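Local coordinates for protein Zgc:56074 (Danio rerio, PDB 3E9D) that probably hydrolyses fructose 2,6-bisphosphate, and fructose 1,6-bisphosphate as well, thereby lowering glycolytic flux and favouring the pentose phosphate pathway, at residues N53-N58 against V176-V181; L2-T7 against S138-M143. All blocks are in the same frame, centred on the assembly; numbering follows the deposited sequence.

Contact 1: N53-N58 against V176-V181; sequences NVFVSN and VHALMV
Asn53 O takes the N-H of Leu179 at 2.8 Å, and from there the two parallel strands exchange backbone bonds in alternation. Phe55 uses both its polar backbone atoms: its N gives to Leu179 O at 2.8 Å, and its O receives Val181 N at 2.9 Å. Past the strand end, Ser57 N still reaches Val181 O, at 3.2 Å; at the other end the bond from Asn53 N to His177 O is weak. CA-H...O contacts fill in between, such as Met180 CA to Phe55 O at 3.3 Å.

The apolar contacts divide by sheet face. Val54 and Leu179 lie side by side, Val54 CG1 4.1 Å from Leu179 CD2, on the face where helix 60-71 packs against Val54 and Val56. Val56 repeats this beside Val181; chi1 of -165° swings Val56 CG1 away from its backbone N and lays it 4.0 Å from Val181 CB. On the face of helix 125-146, the Phe55 ring turns its edge to Ala178 CB.

Asn53 is hydrogen-bonded through OD1 to His147 and through ND2 to Glu146, while Ser57 OG bonds His183, the inferred transition-state stabiliser. Val181 lies near His11, the phosphohistidine residue. These are central parallel strands of a histidine phosphatase alpha/beta fold, leading at their C-terminal ends to the catalytic pocket.

Contact 2: L2-T7 against S138-M143; sequences LTFALT and SLFQRM
The Phe4 ring has Met143 over one face and Phe140 at its edge. Met143 CG stands 4.1 Å from the ring centroid and only 6° off the normal, a CH-pi contact over the middle of the ring. Its SD lies farther out above the ring, 5.1 Å from the centroid, adding a more distant Met-aromatic contact. At the edge, in the plane of the Phe4 ring, comes Phe140 CD1, 4.0 Å from Phe4 CZ; the two side chains run at about a right angle to each other. Leu139 comes in at a slant, its CD2 touching Phe4 CE1 at 4.0 Å and lying equally close to Phe4 CZ.

Phe4 CG sits between its own backbone N and carbonyl carbon (chi1 70°), and the ring extends toward the helix among these three side chains. Bends at chi2 and chi3 of Met143 keep SD above the ring, beyond CG. Farther along, Leu2 CD2 meets Met143 CB at 3.9 Å and also lies against the Met143 carbonyl.

All five touching residues are buried, and the side chains that meet are all apolar. Phe225 of the adjoining strand meets the Phe4 ring with nearly parallel planes. Strand and helix directions differ by 117°, so helix 125-146 packs across one face of the central sheet, as in the alpha/beta fold of the histidine phosphatases.

In the fold
From the N terminus, segment 2-7 opens the chain as an inner strand of the sheet. Segment 53-58 follows, then helical segment 138-143, which returns to 2-7 and closes contact 2 over 130 intervening residues. The chain continues to 176-181, which pairs with 53-58 and closes contact 1 over 117. The two closures cross rather than nest. Strand 177-182 slots between strands 53-56 and 2-10, so both contacts belong to one sheet: Thr7 probably bonds twice to the middle strand, through O to Met180 N and through OG1 to His177 NE2. Met143 of helix 125-146 also touches Phe55 and Asn53, and thus spans both contacts from one sheet face.

Contact 1: N53-N58 against V176-V181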
ATOM      1  N   ASN A  53       4.443  -8.501 -10.440  1.00 18.78           N
ATOM      2  CA  ASN A  53       3.001  -8.432 -10.271  1.00 18.56           C
ATOM      3  C   ASN A  53       2.619  -7.028  -9.880  1.00 18.77           C
ATOM      4  O   ASN A  53       3.342  -6.390  -9.117  1.00 18.25           O
ATOM      5  CB  ASN A  53       2.564  -9.379  -9.149  1.00 19.28           C
ATOM      6  CG  ASN A  53       2.944 -10.823  -9.422  1.00 19.51           C
ATOM      7  OD1 ASN A  53       4.058 -11.258  -9.106  1.00 21.03           O
ATOM      8  ND2 ASN A  53       2.032 -11.562 -10.035  1.00 21.29           N
ATOM      9  N   VAL A  54       1.489  -6.543 -10.394  1.00 18.45           N
ATOM     10  CA  VAL A  54       1.038  -5.190 -10.074  1.00 18.64           C
ATOM     11  C   VAL A  54      -0.478  -5.179  -9.764  1.00 19.05           C
ATOM     12  O   VAL A  54      -1.291  -5.684 -10.553  1.00 18.75           O
ATOM     13  CB  VAL A  54       1.328  -4.190 -11.211  1.00 18.48           C
ATOM     14  CG1 VAL A  54       0.783  -2.794 -10.844  1.00 19.05           C
ATOM     15  CG2 VAL A  54       2.817  -4.110 -11.535  1.00 18.12           C
ATOM     16  N   PHE A  55      -0.836  -4.569  -8.639  1.00 18.88           N
ATOM     17  CA  PHE A  55      -2.215  -4.509  -8.157  1.00 19.42           C
ATOM     18  C   PHE A  55      -2.561  -3.058  -7.864  1.00 19.56           C
ATOM     19  O   PHE A  55      -1.783  -2.337  -7.215  1.00 19.68           O
ATOM     20  CB  PHE A  55      -2.388  -5.371  -6.902  1.00 19.33           C
ATOM     21  CG  PHE A  55      -1.895  -6.780  -7.085  1.00 21.08           C
ATOM     22  CD1 PHE A  55      -2.675  -7.707  -7.751  1.00 23.43           C
ATOM     23  CD2 PHE A  55      -0.620  -7.150  -6.660  1.00 20.97           C
ATOM     24  CE1 PHE A  55      -2.208  -9.006  -7.977  1.00 25.58           C
ATOM     25  CE2 PHE A  55      -0.139  -8.455  -6.877  1.00 23.57           C
ATOM     26  CZ  PHE A  55      -0.938  -9.380  -7.535  1.00 22.24           C
ATOM     27  N   VAL A  56      -3.717  -2.622  -8.343  1.00 19.11           N
ATOM     28  CA  VAL A  56      -4.117  -1.229  -8.177  1.00 19.35           C
ATOM     29  C   VAL A  56      -5.577  -1.186  -7.809  1.00 19.90           C
ATOM     30  O   VAL A  56      -6.358  -2.039  -8.254  1.00 19.81           O
ATOM     31  CB  VAL A  56      -3.944  -0.436  -9.508  1.00 19.78           C
ATOM     32  CG1 VAL A  56      -3.994   1.059  -9.241  1.00 18.72           C
ATOM     33  CG2 VAL A  56      -2.616  -0.802 -10.187  1.00 22.91           C
ATOM     34  N   SER A  57      -5.978  -0.172  -7.050  1.00 20.63           N
ATOM     35  CA  SER A  57      -7.407   0.028  -6.841  1.00 21.65           C
ATOM     36  C   SER A  57      -8.106   0.384  -8.173  1.00 22.35           C
ATOM     37  O   SER A  57      -7.449   0.734  -9.166  1.00 22.27           O
ATOM     38  CB  SER A  57      -7.668   1.074  -5.762  1.00 21.99           C
ATOM     39  OG  SER A  57      -7.875   2.360  -6.290  1.00 21.04           O
ATOM     40  N   ASN A  58      -9.428   0.244  -8.171  1.00 21.92           N
ATOM     41  CA  ASN A  58     -10.296   0.582  -9.289  1.00 22.58           C
ATOM     42  C   ASN A  58     -10.441   2.102  -9.525  1.00 21.86           C
ATOM     43  O   ASN A  58     -11.110   2.504 -10.470  1.00 22.95           O
ATOM     44  CB  ASN A  58     -11.704  -0.002  -8.992  1.00 22.86           C
ATOM     45  CG  ASN A  58     -12.287   0.548  -7.694  1.00 24.34           C
ATOM     46  OD1 ASN A  58     -11.698   0.387  -6.633  1.00 27.56           O
ATOM     47  ND2 ASN A  58     -13.437   1.222  -7.776  1.00 29.99           N
ATOM     48  N   VAL A 176      10.941 -12.043  -6.668  1.00 20.97           N
ATOM     49  CA  VAL A 176       9.483 -11.953  -6.740  1.00 19.74           C
ATOM     50  C   VAL A 176       9.017 -10.682  -6.011  1.00 19.07           C
ATOM     51  O   VAL A 176       9.304 -10.481  -4.834  1.00 19.06           O
ATOM     52  CB  VAL A 176       8.782 -13.235  -6.198  1.00 19.58           C
ATOM     53  CG1 VAL A 176       7.268 -13.091  -6.304  1.00 18.31           C
ATOM     54  CG2 VAL A 176       9.235 -14.471  -6.989  1.00 19.59           C
ATOM     55  N   HIS A 177       8.338  -9.796  -6.724  1.00 18.27           N
ATOM     56  CA  HIS A 177       8.144  -8.432  -6.214  1.00 17.16           C
ATOM     57  C   HIS A 177       6.856  -7.840  -6.749  1.00 17.66           C
ATOM     58  O   HIS A 177       6.734  -7.590  -7.963  1.00 17.05           O
ATOM     59  CB  HIS A 177       9.325  -7.546  -6.621  1.00 17.22           C
ATOM     60  CG  HIS A 177       9.440  -6.274  -5.829  1.00 15.44           C
ATOM     61  ND1 HIS A 177      10.654  -5.693  -5.541  1.00 17.19           N
ATOM     62  CD2 HIS A 177       8.500  -5.473  -5.269  1.00 17.07           C
ATOM     63  CE1 HIS A 177      10.462  -4.592  -4.830  1.00 18.61           C
ATOM     64  NE2 HIS A 177       9.162  -4.437  -4.648  1.00 17.21           N
ATOM     65  N   ALA A 178       5.897  -7.635  -5.844  1.00 17.47           N
ATOM     66  CA  ALA A 178       4.601  -7.068  -6.196  1.00 17.29           C
ATOM     67  C   ALA A 178       4.571  -5.567  -5.929  1.00 17.71           C
ATOM     68  O   ALA A 178       5.157  -5.095  -4.950  1.00 17.32           O
ATOM     69  CB  ALA A 178       3.487  -7.762  -5.414  1.00 17.53           C
ATOM     70  N   LEU A 179       3.885  -4.828  -6.805  1.00 17.98           N
ATOM     71  CA  LEU A 179       3.603  -3.405  -6.591  1.00 18.24           C
ATOM     72  C   LEU A 179       2.134  -3.247  -6.264  1.00 18.65           C
ATOM     73  O   LEU A 179       1.288  -3.862  -6.903  1.00 19.11           O
ATOM     74  CB  LEU A 179       3.942  -2.597  -7.849  1.00 18.48           C
ATOM     75  CG  LEU A 179       3.601  -1.099  -7.879  1.00 18.28           C
ATOM     76  CD1 LEU A 179       4.454  -0.367  -6.822  1.00 18.48           C
ATOM     77  CD2 LEU A 179       3.881  -0.529  -9.299  1.00 17.49           C
ATOM     78  N   MET A 180       1.825  -2.435  -5.257  1.00 19.29           N
ATOM     79  CA  MET A 180       0.449  -2.198  -4.854  1.00 19.73           C
ATOM     80  C   MET A 180       0.281  -0.685  -4.869  1.00 18.98           C
ATOM     81  O   MET A 180       1.061   0.024  -4.243  1.00 19.14           O
ATOM     82  CB  MET A 180       0.193  -2.791  -3.452  1.00 19.79           C
ATOM     83  CG  MET A 180      -1.135  -2.389  -2.778  1.00 23.55           C
ATOM     84  SD  MET A 180      -1.223  -2.967  -1.031  1.00 28.62           S
ATOM     85  CE  MET A 180      -2.142  -1.602  -0.335  1.00 27.89           C
ATOM     86  N   VAL A 181      -0.732  -0.190  -5.584  1.00 18.25           N
ATOM     87  CA  VAL A 181      -0.987   1.260  -5.638  1.00 17.67           C
ATOM     88  C   VAL A 181      -2.384   1.519  -5.077  1.00 17.67           C
ATOM     89  O   VAL A 181      -3.363   0.965  -5.569  1.00 17.05           O
ATOM     90  CB  VAL A 181      -0.776   1.859  -7.063  1.00 17.46           C
ATOM     91  CG1 VAL A 181      -0.982   3.390  -7.057  1.00 17.03           C
ATOM     92  CG2 VAL A 181       0.652   1.549  -7.550  1.00 18.22           C
TER

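Contact 2: L2-T7 against S138-M143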
ATOM      1  N   LEU A   2       7.551 -19.490  -0.123  1.00 23.37           N
ATOM      2  CA  LEU A   2       7.725 -18.370  -1.043  1.00 22.31           C
ATOM      3  C   LEU A   2       8.047 -17.077  -0.303  1.00 21.16           C
ATOM      4  O   LEU A   2       7.367 -16.718   0.659  1.00 20.95           O
ATOM      5  CB  LEU A   2       6.494 -18.159  -1.942  1.00 22.56           C
ATOM      6  CG  LEU A   2       6.588 -16.963  -2.916  1.00 22.12           C
ATOM      7  CD1 LEU A   2       7.642 -17.199  -4.013  1.00 23.17           C
ATOM      8  CD2 LEU A   2       5.226 -16.660  -3.534  1.00 23.18           C
ATOM      9  N   THR A   3       9.094 -16.396  -0.753  1.00 19.90           N
ATOM     10  CA  THR A   3       9.450 -15.081  -0.241  1.00 19.08           C
ATOM     11  C   THR A   3       9.231 -14.079  -1.356  1.00 18.59           C
ATOM     12  O   THR A   3       9.706 -14.286  -2.468  1.00 18.58           O
ATOM     13  CB  THR A   3      10.922 -15.019   0.198  1.00 19.41           C
ATOM     14  OG1 THR A   3      11.106 -15.873   1.322  1.00 20.41           O
ATOM     15  CG2 THR A   3      11.331 -13.567   0.592  1.00 18.74           C
ATOM     16  N   PHE A   4       8.517 -12.998  -1.057  1.00 17.62           N
ATOM     17  CA  PHE A   4       8.299 -11.942  -2.050  1.00 17.50           C
ATOM     18  C   PHE A   4       8.258 -10.564  -1.391  1.00 17.41           C
ATOM     19  O   PHE A   4       7.907 -10.442  -0.207  1.00 17.01           O
ATOM     20  CB  PHE A   4       7.034 -12.207  -2.895  1.00 17.16           C
ATOM     21  CG  PHE A   4       5.732 -12.056  -2.142  1.00 18.02           C
ATOM     22  CD1 PHE A   4       5.079 -10.824  -2.098  1.00 18.93           C
ATOM     23  CD2 PHE A   4       5.148 -13.155  -1.503  1.00 18.86           C
ATOM     24  CE1 PHE A   4       3.876 -10.669  -1.395  1.00 19.73           C
ATOM     25  CE2 PHE A   4       3.928 -13.029  -0.806  1.00 18.60           C
ATOM     26  CZ  PHE A   4       3.290 -11.769  -0.757  1.00 17.78           C
ATOM     27  N   ALA A   5       8.674  -9.555  -2.151  1.00 16.74           N
ATOM     28  CA  ALA A   5       8.639  -8.168  -1.714  1.00 17.03           C
ATOM     29  C   ALA A   5       7.317  -7.547  -2.130  1.00 17.01           C
ATOM     30  O   ALA A   5       6.752  -7.891  -3.187  1.00 16.88           O
ATOM     31  CB  ALA A   5       9.796  -7.382  -2.343  1.00 17.28           C
ATOM     32  N   LEU A   6       6.814  -6.648  -1.288  1.00 16.64           N
ATOM     33  CA  LEU A   6       5.629  -5.881  -1.621  1.00 16.98           C
ATOM     34  C   LEU A   6       5.946  -4.394  -1.476  1.00 16.83           C
ATOM     35  O   LEU A   6       6.227  -3.933  -0.363  1.00 16.00           O
ATOM     36  CB  LEU A   6       4.458  -6.250  -0.697  1.00 16.97           C
ATOM     37  CG  LEU A   6       3.205  -5.399  -0.907  1.00 16.62           C
ATOM     38  CD1 LEU A   6       2.570  -5.725  -2.255  1.00 16.89           C
ATOM     39  CD2 LEU A   6       2.176  -5.604   0.224  1.00 15.34           C
ATOM     40  N   THR A   7       5.890  -3.660  -2.587  1.00 16.41           N
ATOM     41  CA  THR A   7       6.075  -2.206  -2.553  1.00 16.98           C
ATOM     42  C   THR A   7       4.719  -1.555  -2.632  1.00 17.38           C
ATOM     43  O   THR A   7       3.920  -1.887  -3.508  1.00 18.49           O
ATOM     44  CB  THR A   7       6.960  -1.721  -3.716  1.00 17.20           C
ATOM     45  OG1 THR A   7       8.270  -2.281  -3.563  1.00 15.72           O
ATOM     46  CG2 THR A   7       7.055  -0.183  -3.750  1.00 15.92           C
ATOM     47  N   SER A 138      -6.095 -13.133  -1.116  1.00 19.78           N
ATOM     48  CA  SER A 138      -6.068 -13.201  -2.574  1.00 20.27           C
ATOM     49  C   SER A 138      -4.635 -13.057  -3.146  1.00 20.19           C
ATOM     50  O   SER A 138      -4.229 -13.798  -4.060  1.00 20.37           O
ATOM     51  CB  SER A 138      -6.976 -12.083  -3.112  1.00 20.86           C
ATOM     52  OG  SER A 138      -7.001 -12.055  -4.521  1.00 23.37           O
ATOM     53  N   LEU A 139      -3.890 -12.091  -2.608  1.00 19.26           N
ATOM     54  CA  LEU A 139      -2.497 -11.849  -2.966  1.00 18.86           C
ATOM     55  C   LEU A 139      -1.619 -13.093  -2.767  1.00 18.32           C
ATOM     56  O   LEU A 139      -0.898 -13.489  -3.680  1.00 18.18           O
ATOM     57  CB  LEU A 139      -1.921 -10.685  -2.147  1.00 18.01           C
ATOM     58  CG  LEU A 139      -0.421 -10.407  -2.321  1.00 19.07           C
ATOM     59  CD1 LEU A 139      -0.174  -9.885  -3.745  1.00 19.05           C
ATOM     60  CD2 LEU A 139       0.089  -9.417  -1.259  1.00 19.52           C
ATOM     61  N   PHE A 140      -1.673 -13.680  -1.576  1.00 18.29           N
ATOM     62  CA  PHE A 140      -0.870 -14.869  -1.285  1.00 18.54           C
ATOM     63  C   PHE A 140      -1.174 -15.996  -2.282  1.00 19.11           C
ATOM     64  O   PHE A 140      -0.255 -16.653  -2.794  1.00 18.38           O
ATOM     65  CB  PHE A 140      -1.099 -15.405   0.145  1.00 18.40           C
ATOM     66  CG  PHE A 140      -0.660 -14.470   1.259  1.00 19.13           C
ATOM     67  CD1 PHE A 140       0.102 -13.331   1.004  1.00 19.69           C
ATOM     68  CD2 PHE A 140      -1.006 -14.760   2.578  1.00 21.25           C
ATOM     69  CE1 PHE A 140       0.499 -12.488   2.047  1.00 21.40           C
ATOM     70  CE2 PHE A 140      -0.608 -13.920   3.635  1.00 21.50           C
ATOM     71  CZ  PHE A 140       0.135 -12.780   3.363  1.00 20.12           C
ATOM     72  N   GLN A 141      -2.460 -16.237  -2.521  1.00 19.06           N
ATOM     73  CA  GLN A 141      -2.877 -17.332  -3.391  1.00 21.09           C
ATOM     74  C   GLN A 141      -2.368 -17.104  -4.820  1.00 21.07           C
ATOM     75  O   GLN A 141      -1.812 -18.016  -5.441  1.00 20.65           O
ATOM     76  CB  GLN A 141      -4.400 -17.519  -3.355  1.00 21.22           C
ATOM     77  CG  GLN A 141      -4.934 -18.617  -4.298  1.00 25.98           C
ATOM     78  CD  GLN A 141      -4.399 -20.018  -3.962  1.00 32.78           C
ATOM     79  OE1 GLN A 141      -4.244 -20.381  -2.789  1.00 35.91           O
ATOM     80  NE2 GLN A 141      -4.124 -20.814  -5.000  1.00 35.16           N
ATOM     81  N   ARG A 142      -2.524 -15.878  -5.313  1.00 21.06           N
ATOM     82  CA  ARG A 142      -2.043 -15.524  -6.649  1.00 21.66           C
ATOM     83  C   ARG A 142      -0.515 -15.591  -6.780  1.00 21.40           C
ATOM     84  O   ARG A 142      -0.015 -16.063  -7.788  1.00 21.35           O
ATOM     85  CB  ARG A 142      -2.550 -14.133  -7.073  1.00 21.88           C
ATOM     86  CG  ARG A 142      -2.189 -13.771  -8.539  1.00 24.27           C
ATOM     87  CD  ARG A 142      -2.521 -12.321  -8.865  1.00 26.30           C
ATOM     88  NE  ARG A 142      -3.967 -12.091  -8.830  1.00 30.41           N
ATOM     89  CZ  ARG A 142      -4.777 -12.216  -9.883  1.00 32.48           C
ATOM     90  NH1 ARG A 142      -4.292 -12.563 -11.071  1.00 31.53           N
ATOM     91  NH2 ARG A 142      -6.076 -11.995  -9.746  1.00 31.90           N
ATOM     92  N   MET A 143       0.219 -15.100  -5.779  1.00 21.31           N
ATOM     93  CA  MET A 143       1.691 -15.144  -5.813  1.00 21.33           C
ATOM     94  C   MET A 143       2.169 -16.600  -5.784  1.00 21.62           C
ATOM     95  O   MET A 143       3.092 -16.984  -6.512  1.00 20.74           O
ATOM     96  CB  MET A 143       2.334 -14.360  -4.650  1.00 20.52           C
ATOM     97  CG  MET A 143       2.099 -12.818  -4.649  1.00 21.68           C
ATOM     98  SD  MET A 143       2.584 -11.966  -6.198  1.00 23.71           S
ATOM     99  CE  MET A 143       0.988 -11.874  -6.963  1.00 29.89           C
TER